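Local coordinates for ABC transporter substrate-binding protein (Staphylococcus aureus subsp. aureus NCTC 8325, PDB 3UN6) that binds zinc and probably serves as the extracytoplasmic ligand-binding component of an ABC-type importer, its natural substrate not being established, at residues L42-S47 against E193-L198; M172-M177 against Y189-P194; Q35-G40 against R86-S91. One frame throughout, in Å; residues are numbered along the deposited sequence.

Interaction 1 (L42-S47 against E193-L198); sequences LPITHS and EPFGAL. With ZN (zinc ion), chain B.
Thr-45 N donates to Glu-193 O over 3.0 Å, a nearly straight bond (166° at the hydrogen) that reaches the carbonyl from 35° out of its plane. Beside this bond the branched carbons of Ile-44 close in: CB lies 3.4 Å from Glu-193 O, and the CG2 methyl comes in the plane of the Phe-195 ring, at its edge, 3.6 Å from CE2. With chi1 at 54°, Ile-44 has CG1 between its backbone N and carbonyl carbon, which leaves CG2 as the branch that meets the ring. Pro-194, joined to Glu-193 by a cis peptide, lays its CD 3.6 Å from Pro-43 O. Further out, Pro-43 centres an inverse gamma turn, and Ser-47 OG donates to Leu-42 O. Within 193-198, the bent chain of Glu-193 brings OE1 back to accept from Gly-196 N and Ala-197 N; a carboxylate suits two successive amides. His-46 gives ND1 to zinc at 2.1 Å, and Cys-220, Cys-221 and a water also bind this metal. The contact joins the loop after strand 36-41 to the turn between strand 188-192 and helix 195-201, beside the zinc site, which probably lies in the interlobe cleft, as in other periplasmic-binding proteins.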
loop_
_atom_site.group_PDB
_atom_site.type_symbol
_atom_site.label_atom_id
_atom_site.label_comp_id
_atom_site.label_asym_id
_atom_site.label_seq_id
_atom_site.Cartn_x
_atom_site.Cartn_y
_atom_site.Cartn_z
ATOM N N LEU A 42 -6.213 2.949 -4.742
ATOM C CA LEU A 42 -6.210 1.812 -5.647
ATOM C C LEU A 42 -6.952 0.677 -4.919
ATOM O O LEU A 42 -6.875 0.603 -3.653
ATOM C CB LEU A 42 -4.794 1.384 -6.031
ATOM C CG LEU A 42 -4.159 2.005 -7.284
ATOM C CD1 LEU A 42 -3.803 3.514 -7.105
ATOM C CD2 LEU A 42 -2.900 1.176 -7.657
ATOM N N PRO A 43 -7.654 -0.219 -5.678
ATOM C CA PRO A 43 -8.452 -1.327 -5.101
ATOM C C PRO A 43 -7.597 -2.529 -4.642
ATOM O O PRO A 43 -7.674 -3.614 -5.186
ATOM C CB PRO A 43 -9.387 -1.714 -6.252
ATOM C CG PRO A 43 -8.563 -1.460 -7.489
ATOM C CD PRO A 43 -7.667 -0.267 -7.160
ATOM N N ILE A 44 -6.800 -2.287 -3.611
ATOM C CA ILE A 44 -5.915 -3.266 -3.033
ATOM C C ILE A 44 -6.249 -3.310 -1.545
ATOM O O ILE A 44 -6.868 -2.378 -1.030
ATOM C CB ILE A 44 -4.478 -2.856 -3.215
ATOM C CG1 ILE A 44 -4.264 -1.428 -2.664
ATOM C CG2 ILE A 44 -4.095 -2.939 -4.708
ATOM C CD1 ILE A 44 -2.831 -0.911 -2.780
ATOM N N THR A 45 -5.854 -4.374 -0.857
ATOM C CA THR A 45 -6.156 -4.495 0.586
ATOM C C THR A 45 -5.534 -3.371 1.408
ATOM O O THR A 45 -6.005 -3.068 2.511
ATOM C CB THR A 45 -5.669 -5.819 1.194
ATOM O OG1 THR A 45 -4.236 -5.863 1.192
ATOM C CG2 THR A 45 -6.252 -7.022 0.442
ATOM N N HIS A 46 -4.499 -2.737 0.876
ATOM C CA HIS A 46 -3.839 -1.686 1.616
ATOM C C HIS A 46 -4.675 -0.441 1.780
ATOM O O HIS A 46 -4.352 0.405 2.617
ATOM C CB HIS A 46 -2.480 -1.328 1.014
ATOM C CG HIS A 46 -1.538 -2.486 0.952
ATOM N ND1 HIS A 46 -0.296 -2.398 0.377
ATOM C CD2 HIS A 46 -1.687 -3.775 1.343
ATOM C CE1 HIS A 46 0.304 -3.570 0.455
ATOM N NE2 HIS A 46 -0.522 -4.426 1.034
ATOM N N SER A 47 -5.753 -0.337 1.013
ATOM C CA SER A 47 -6.622 0.826 1.101
ATOM C C SER A 47 -7.991 0.503 1.657
ATOM O O SER A 47 -8.831 1.388 1.730
ATOM C CB SER A 47 -6.789 1.440 -0.312
ATOM O OG SER A 47 -7.650 0.637 -1.094
ATOM N N GLU A 193 -1.959 -7.508 -2.251
ATOM C CA GLU A 193 -3.103 -8.331 -2.603
ATOM C C GLU A 193 -4.205 -7.334 -2.956
ATOM O O GLU A 193 -4.155 -6.184 -2.519
ATOM C CB GLU A 193 -3.489 -9.242 -1.461
ATOM C CG GLU A 193 -2.474 -10.363 -1.204
ATOM C CD GLU A 193 -2.393 -11.420 -2.334
ATOM O OE1 GLU A 193 -2.661 -11.102 -3.512
ATOM O OE2 GLU A 193 -2.018 -12.580 -2.033
ATOM N N PRO A 194 -5.201 -7.761 -3.749
ATOM C CA PRO A 194 -5.441 -9.087 -4.247
ATOM C C PRO A 194 -4.761 -9.453 -5.563
ATOM O O PRO A 194 -5.094 -10.477 -6.124
ATOM C CB PRO A 194 -6.948 -9.071 -4.452
ATOM C CG PRO A 194 -7.211 -7.678 -4.928
ATOM C CD PRO A 194 -6.183 -6.809 -4.289
ATOM N N PHE A 195 -3.778 -8.675 -6.008
ATOM C CA PHE A 195 -3.180 -8.932 -7.317
ATOM C C PHE A 195 -2.260 -10.142 -7.410
ATOM O O PHE A 195 -1.938 -10.583 -8.505
ATOM C CB PHE A 195 -2.647 -7.628 -7.935
ATOM C CG PHE A 195 -3.759 -6.670 -8.227
ATOM C CD1 PHE A 195 -4.609 -6.903 -9.322
ATOM C CD2 PHE A 195 -4.069 -5.655 -7.342
ATOM C CE1 PHE A 195 -5.700 -6.077 -9.580
ATOM C CE2 PHE A 195 -5.172 -4.796 -7.591
ATOM C CZ PHE A 195 -5.994 -5.030 -8.718
ATOM N N GLY A 196 -1.897 -10.726 -6.269
ATOM C CA GLY A 196 -1.132 -11.970 -6.274
ATOM C C GLY A 196 -2.118 -13.119 -6.388
ATOM O O GLY A 196 -1.996 -13.988 -7.266
ATOM N N ALA A 197 -3.118 -13.110 -5.506
ATOM C CA ALA A 197 -4.138 -14.128 -5.518
ATOM C C ALA A 197 -4.777 -14.167 -6.911
ATOM O O ALA A 197 -5.060 -15.241 -7.432
ATOM C CB ALA A 197 -5.178 -13.850 -4.449
ATOM N N LEU A 198 -4.981 -12.997 -7.524
ATOM C CA LEU A 198 -5.580 -12.946 -8.860
ATOM C C LEU A 198 -4.655 -13.633 -9.872
ATOM O O LEU A 198 -5.129 -14.363 -10.739
ATOM C CB LEU A 198 -5.882 -11.508 -9.290
ATOM C CG LEU A 198 -6.649 -11.355 -10.597
ATOM C CD1 LEU A 198 -8.013 -12.038 -10.530
ATOM C CD2 LEU A 198 -6.801 -9.866 -10.979
HETATM ZN ZN ZN B . 0.824 -0.804 -0.429
HETATM O O HOH W 1 0.738 -1.343 -2.755
#

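Interaction 2 (M172-M177 against Y189-P194); sequences MSPAEM and YSVAEP
Pro-174 and Val-191 bring the two backbones to within 6.5 Å, CA to CA, where the turn leading into helix 177-182 lies alongside strand 188-192, and Met-177 stands 7.0 Å from Tyr-189 by the same measure. Met-177, here selenomethionine, carries most of the contact. Its CB sits almost squarely above the centre of the Tyr-189 ring, 3.6 Å from the centroid and 7° off the normal, a CH-pi contact. The chain then runs out extended, so that SE passes beyond the ring centre, 3.6 Å from Tyr-189 CD1, in an oblique Met-aromatic contact. A long, unbranched side chain suits this place because it carries SE far enough to touch Val-191 as well, whose CB is 3.7 Å away. In Tyr-189, chi1 of 61° sends the ring toward Met-177 and chi2 near 83° presents its face, while the hydroxyl is hydrogen-bonded to Phe-195 O. Val-191 meets Pro-174 through one branch, CG2 lying 3.7 Å from Pro-174 CB; the compact proline ring fits where the chain turns. Between Tyr-189 and Val-191, Ser-190 faces the other way, its OG hydrogen-bonded to Val-119 O. The contact lies within the beta-alpha-beta crossover from strand 167-171 through helix 177-182 to strand 188-192, both strands running parallel to 138-142, as expected of an alpha/beta lobe of a periplasmic-binding protein.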
loop_
_atom_site.group_PDB
_atom_site.type_symbol
_atom_site.label_atom_id
_atom_site.label_comp_id
_atom_site.label_asym_id
_atom_site.label_seq_id
_atom_site.Cartn_x
_atom_site.Cartn_y
_atom_site.Cartn_z
HETATM N N MSE A 172 4.671 -1.181 -13.520
HETATM C CA MSE A 172 3.386 -1.381 -14.170
HETATM C C MSE A 172 2.264 -1.324 -13.148
HETATM O O MSE A 172 2.499 -1.402 -11.957
HETATM C CB MSE A 172 3.359 -2.696 -14.945
HETATM C CG MSE A 172 3.530 -3.928 -14.094
HETATM SE SE MSE A 172 3.627 -5.534 -15.244
HETATM C CE MSE A 172 5.305 -5.145 -16.185
ATOM N N SER A 173 1.044 -1.126 -13.616
ATOM C CA SER A 173 -0.091 -1.101 -12.700
ATOM C C SER A 173 -0.318 -2.515 -12.147
ATOM O O SER A 173 -0.034 -3.508 -12.809
ATOM C CB SER A 173 -1.352 -0.605 -13.411
ATOM O OG SER A 173 -1.640 -1.425 -14.508
ATOM N N PRO A 174 -0.801 -2.610 -10.911
ATOM C CA PRO A 174 -1.075 -3.913 -10.319
ATOM C C PRO A 174 -1.975 -4.797 -11.193
ATOM O O PRO A 174 -1.641 -5.977 -11.414
ATOM C CB PRO A 174 -1.775 -3.545 -8.998
ATOM C CG PRO A 174 -1.209 -2.196 -8.669
ATOM C CD PRO A 174 -1.051 -1.506 -9.971
ATOM N N ALA A 175 -3.076 -4.227 -11.716
ATOM C CA ALA A 175 -4.036 -4.980 -12.547
ATOM C C ALA A 175 -3.426 -5.596 -13.814
ATOM O O ALA A 175 -3.987 -6.526 -14.396
ATOM C CB ALA A 175 -5.240 -4.081 -12.944
ATOM N N GLU A 176 -2.306 -5.058 -14.257
ATOM C CA GLU A 176 -1.645 -5.546 -15.469
ATOM C C GLU A 176 -0.672 -6.689 -15.212
ATOM O O GLU A 176 -0.195 -7.323 -16.150
ATOM C CB GLU A 176 -0.885 -4.388 -16.129
ATOM C CG GLU A 176 -1.775 -3.348 -16.762
ATOM C CD GLU A 176 -1.011 -2.180 -17.417
ATOM O OE1 GLU A 176 0.086 -1.804 -16.929
ATOM O OE2 GLU A 176 -1.541 -1.622 -18.422
HETATM N N MSE A 177 -0.370 -6.968 -13.944
HETATM C CA MSE A 177 0.651 -7.970 -13.622
HETATM C C MSE A 177 0.297 -9.418 -13.958
HETATM O O MSE A 177 1.131 -10.131 -14.514
HETATM C CB MSE A 177 1.114 -7.802 -12.176
HETATM C CG MSE A 177 1.898 -6.487 -11.992
HETATM SE SE MSE A 177 2.339 -6.219 -10.168
HETATM C CE MSE A 177 3.102 -4.367 -10.288
ATOM N N TYR A 189 6.486 -10.964 -10.014
ATOM C CA TYR A 189 6.153 -9.636 -9.597
ATOM C C TYR A 189 5.916 -9.571 -8.107
ATOM O O TYR A 189 5.816 -10.609 -7.425
ATOM C CB TYR A 189 4.947 -9.089 -10.379
ATOM C CG TYR A 189 3.609 -9.845 -10.255
ATOM C CD1 TYR A 189 2.746 -9.623 -9.175
ATOM C CD2 TYR A 189 3.179 -10.689 -11.268
ATOM C CE1 TYR A 189 1.527 -10.278 -9.084
ATOM C CE2 TYR A 189 1.966 -11.344 -11.195
ATOM C CZ TYR A 189 1.143 -11.136 -10.097
ATOM O OH TYR A 189 -0.062 -11.778 -10.051
ATOM N N SER A 190 5.907 -8.349 -7.598
ATOM C CA SER A 190 5.610 -8.105 -6.214
ATOM C C SER A 190 4.552 -6.995 -6.158
ATOM O O SER A 190 4.692 -5.981 -6.820
ATOM C CB SER A 190 6.868 -7.714 -5.470
ATOM O OG SER A 190 6.579 -7.555 -4.110
ATOM N N VAL A 191 3.510 -7.182 -5.346
ATOM C CA VAL A 191 2.402 -6.250 -5.311
ATOM C C VAL A 191 1.535 -6.522 -4.098
ATOM O O VAL A 191 1.737 -7.521 -3.400
ATOM C CB VAL A 191 1.549 -6.423 -6.574
ATOM C CG1 VAL A 191 0.883 -7.831 -6.565
ATOM C CG2 VAL A 191 0.513 -5.306 -6.706
ATOM N N ALA A 192 0.609 -5.600 -3.812
ATOM C CA ALA A 192 -0.321 -5.796 -2.717
ATOM C C ALA A 192 -1.397 -6.758 -3.176
ATOM O O ALA A 192 -1.727 -6.812 -4.364
ATOM C CB ALA A 192 -0.963 -4.468 -2.306
ATOM N N GLU A 193 -1.959 -7.508 -2.251
ATOM C CA GLU A 193 -3.103 -8.331 -2.603
ATOM C C GLU A 193 -4.205 -7.334 -2.956
ATOM O O GLU A 193 -4.155 -6.184 -2.519
ATOM C CB GLU A 193 -3.489 -9.242 -1.461
ATOM C CG GLU A 193 -2.474 -10.363 -1.204
ATOM C CD GLU A 193 -2.393 -11.420 -2.334
ATOM O OE1 GLU A 193 -2.661 -11.102 -3.512
ATOM O OE2 GLU A 193 -2.018 -12.580 -2.033
ATOM N N PRO A 194 -5.201 -7.761 -3.749
ATOM C CA PRO A 194 -5.441 -9.087 -4.247
ATOM C C PRO A 194 -4.761 -9.453 -5.563
ATOM O O PRO A 194 -5.094 -10.477 -6.124
ATOM C CB PRO A 194 -6.948 -9.071 -4.452
ATOM C CG PRO A 194 -7.211 -7.678 -4.928
ATOM C CD PRO A 194 -6.183 -6.809 -4.289
#

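Interaction 3 (Q35-G40 against R86-S91); sequences QVIKIG and RIDGAS
Lys-38 O is gripped by two backbone amides: Asp-88 N at 2.7 Å and Gly-89 N at 3.3 Å, both lying in the carbonyl plane. Further along, Gly-40 N donates to Gly-89 O at 2.9 Å, and Gly-40 O accepts from Ser-91 N at the same length. Ile-39 pairs with Gly-89 and Gly-40 with Ala-90 in parallel register, the short strand segments meeting at 34°.

One side-chain bond extends this pairing before the start of strand 89-93. Asp-88 OD2 takes the amide hydrogen of Lys-38 over 2.7 Å, almost straight at 172°, through its anti lone pair. Aspartate suits this position because its short side chain can stand in for a strand carbonyl and engage the very residue whose O its own backbone N binds.

The strands belong to a five-stranded mixed sheet, as in the alpha/beta lobes of periplasmic-binding proteins; helix 75-83 lies in the beta-alpha-beta crossover from strand 66-71 to strand 89-93, with strand 36-41 between them in the sheet and parallel to both.

Apolar contacts use the glycines. Ile-39 folds CD1 over Gly-89, 3.7 Å from its CA, while its CG2, anti to the backbone N, rests against Ala-90 CA. On the other face Ile-87 CD1 lies 3.7 Å from Gly-40 CA; the lack of a side chain at both glycines lets these methyls lie directly on the backbone.

As for the charged chains, Lys-38 runs alongside the backbone of Arg-86, CD being 3.3 Å from Arg-86 O. Its NZ remains 6.1 Å from Asp-88 OD2, so any attraction between the two charges is probably modest.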
loop_
_atom_site.group_PDB
_atom_site.type_symbol
_atom_site.label_atom_id
_atom_site.label_comp_id
_atom_site.label_asym_id
_atom_site.label_seq_id
_atom_site.Cartn_x
_atom_site.Cartn_y
_atom_site.Cartn_z
ATOM N N GLN A 35 -18.614 19.885 4.698
ATOM C CA GLN A 35 -17.296 19.659 4.087
ATOM C C GLN A 35 -17.063 18.268 3.465
ATOM O O GLN A 35 -17.194 17.243 4.134
ATOM C CB GLN A 35 -16.221 19.910 5.155
ATOM C CG GLN A 35 -14.781 19.833 4.694
ATOM C CD GLN A 35 -14.334 21.042 3.901
ATOM O OE1 GLN A 35 -15.126 21.928 3.577
ATOM N NE2 GLN A 35 -13.048 21.087 3.590
ATOM N N VAL A 36 -16.678 18.261 2.192
ATOM C CA VAL A 36 -16.406 17.036 1.457
ATOM C C VAL A 36 -14.905 16.765 1.435
ATOM O O VAL A 36 -14.125 17.639 1.073
ATOM C CB VAL A 36 -16.894 17.139 -0.011
ATOM C CG1 VAL A 36 -16.585 15.848 -0.770
ATOM C CG2 VAL A 36 -18.394 17.459 -0.064
ATOM N N ILE A 37 -14.512 15.575 1.862
ATOM C CA ILE A 37 -13.120 15.161 1.813
ATOM C C ILE A 37 -13.049 14.115 0.726
ATOM O O ILE A 37 -13.767 13.116 0.786
ATOM C CB ILE A 37 -12.637 14.530 3.140
ATOM C CG1 ILE A 37 -12.893 15.482 4.307
ATOM C CG2 ILE A 37 -11.170 14.189 3.056
ATOM C CD1 ILE A 37 -12.510 14.916 5.659
ATOM N N LYS A 38 -12.211 14.364 -0.275
ATOM C CA LYS A 38 -11.993 13.417 -1.382
ATOM C C LYS A 38 -10.680 12.687 -1.167
ATOM O O LYS A 38 -9.607 13.320 -1.113
ATOM C CB LYS A 38 -11.882 14.137 -2.723
ATOM C CG LYS A 38 -13.129 14.682 -3.353
ATOM C CD LYS A 38 -12.750 15.123 -4.808
ATOM C CE LYS A 38 -13.926 15.445 -5.714
ATOM N NZ LYS A 38 -14.585 16.745 -5.441
ATOM N N ILE A 39 -10.732 11.365 -1.096
ATOM C CA ILE A 39 -9.536 10.586 -0.844
ATOM C C ILE A 39 -9.348 9.574 -1.929
ATOM O O ILE A 39 -10.281 8.811 -2.270
ATOM C CB ILE A 39 -9.600 9.816 0.498
ATOM C CG1 ILE A 39 -9.860 10.747 1.683
ATOM C CG2 ILE A 39 -8.318 9.001 0.709
ATOM C CD1 ILE A 39 -8.742 11.718 2.038
ATOM N N GLY A 40 -8.140 9.547 -2.472
ATOM C CA GLY A 40 -7.792 8.636 -3.556
ATOM C C GLY A 40 -7.236 7.284 -3.141
ATOM O O GLY A 40 -6.548 7.165 -2.121
ATOM N N ARG A 86 -6.840 17.788 -6.742
ATOM C CA ARG A 86 -8.143 17.284 -7.161
ATOM C C ARG A 86 -8.698 16.269 -6.136
ATOM O O ARG A 86 -9.898 15.995 -6.117
ATOM C CB ARG A 86 -8.091 16.749 -8.581
ATOM C CG ARG A 86 -7.927 17.883 -9.570
ATOM C CD ARG A 86 -7.790 17.402 -10.988
ATOM N NE ARG A 86 -7.459 18.493 -11.913
ATOM C CZ ARG A 86 -8.331 19.365 -12.420
ATOM N NH1 ARG A 86 -9.613 19.333 -12.070
ATOM N NH2 ARG A 86 -7.911 20.296 -13.269
ATOM N N ILE A 87 -7.801 15.730 -5.302
ATOM C CA ILE A 87 -8.169 14.943 -4.139
ATOM C C ILE A 87 -7.460 15.602 -2.951
ATOM O O ILE A 87 -6.446 16.281 -3.107
ATOM C CB ILE A 87 -7.853 13.424 -4.232
ATOM C CG1 ILE A 87 -6.353 13.170 -4.425
ATOM C CG2 ILE A 87 -8.666 12.775 -5.358
ATOM C CD1 ILE A 87 -6.004 11.698 -4.642
ATOM N N ASP A 88 -8.053 15.448 -1.778
ATOM C CA ASP A 88 -7.570 16.044 -0.530
ATOM C C ASP A 88 -6.552 15.172 0.218
ATOM O O ASP A 88 -5.873 15.631 1.138
ATOM C CB ASP A 88 -8.788 16.250 0.375
ATOM C CG ASP A 88 -9.791 17.197 -0.223
ATOM O OD1 ASP A 88 -9.420 18.391 -0.413
ATOM O OD2 ASP A 88 -10.949 16.767 -0.492
ATOM N N GLY A 89 -6.516 13.899 -0.138
ATOM C CA GLY A 89 -5.619 12.939 0.480
ATOM C C GLY A 89 -5.680 11.630 -0.278
ATOM O O GLY A 89 -6.318 11.530 -1.346
ATOM N N ALA A 90 -5.035 10.609 0.267
ATOM C CA ALA A 90 -4.960 9.340 -0.422
ATOM C C ALA A 90 -4.289 8.252 0.394
ATOM O O ALA A 90 -3.523 8.545 1.309
ATOM C CB ALA A 90 -4.148 9.531 -1.707
ATOM N N SER A 91 -4.621 6.995 0.080
ATOM C CA SER A 91 -3.874 5.838 0.612
ATOM C C SER A 91 -2.833 5.605 -0.484
ATOM O O SER A 91 -3.199 5.414 -1.641
ATOM C CB SER A 91 -4.768 4.607 0.789
ATOM O OG SER A 91 -4.036 3.548 1.371
#

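Interactions 1 and 2 adjoin, their centres about 7 Å apart, and share Glu-193 and Pro-194. Phe-195 belongs to both surroundings: its O lies 2.7 Å from Tyr-189 OH, and its ring atom CD2 lies 3.5 Å from Pro-174 CB, so the packing of 172-177 continues into interaction 1. Closer to the metal, Ala-192 CB approaches His-46 CE1 to 3.2 Å. Interaction 3 lies farther off, its centre about 20 Å from that of interaction 1 and 23 Å from that of interaction 2. Yet strand 36-41 leads straight into the loop 42-47, and the Ser-91 side chain comes within about 4 Å of that of the zinc ligand Cys-221.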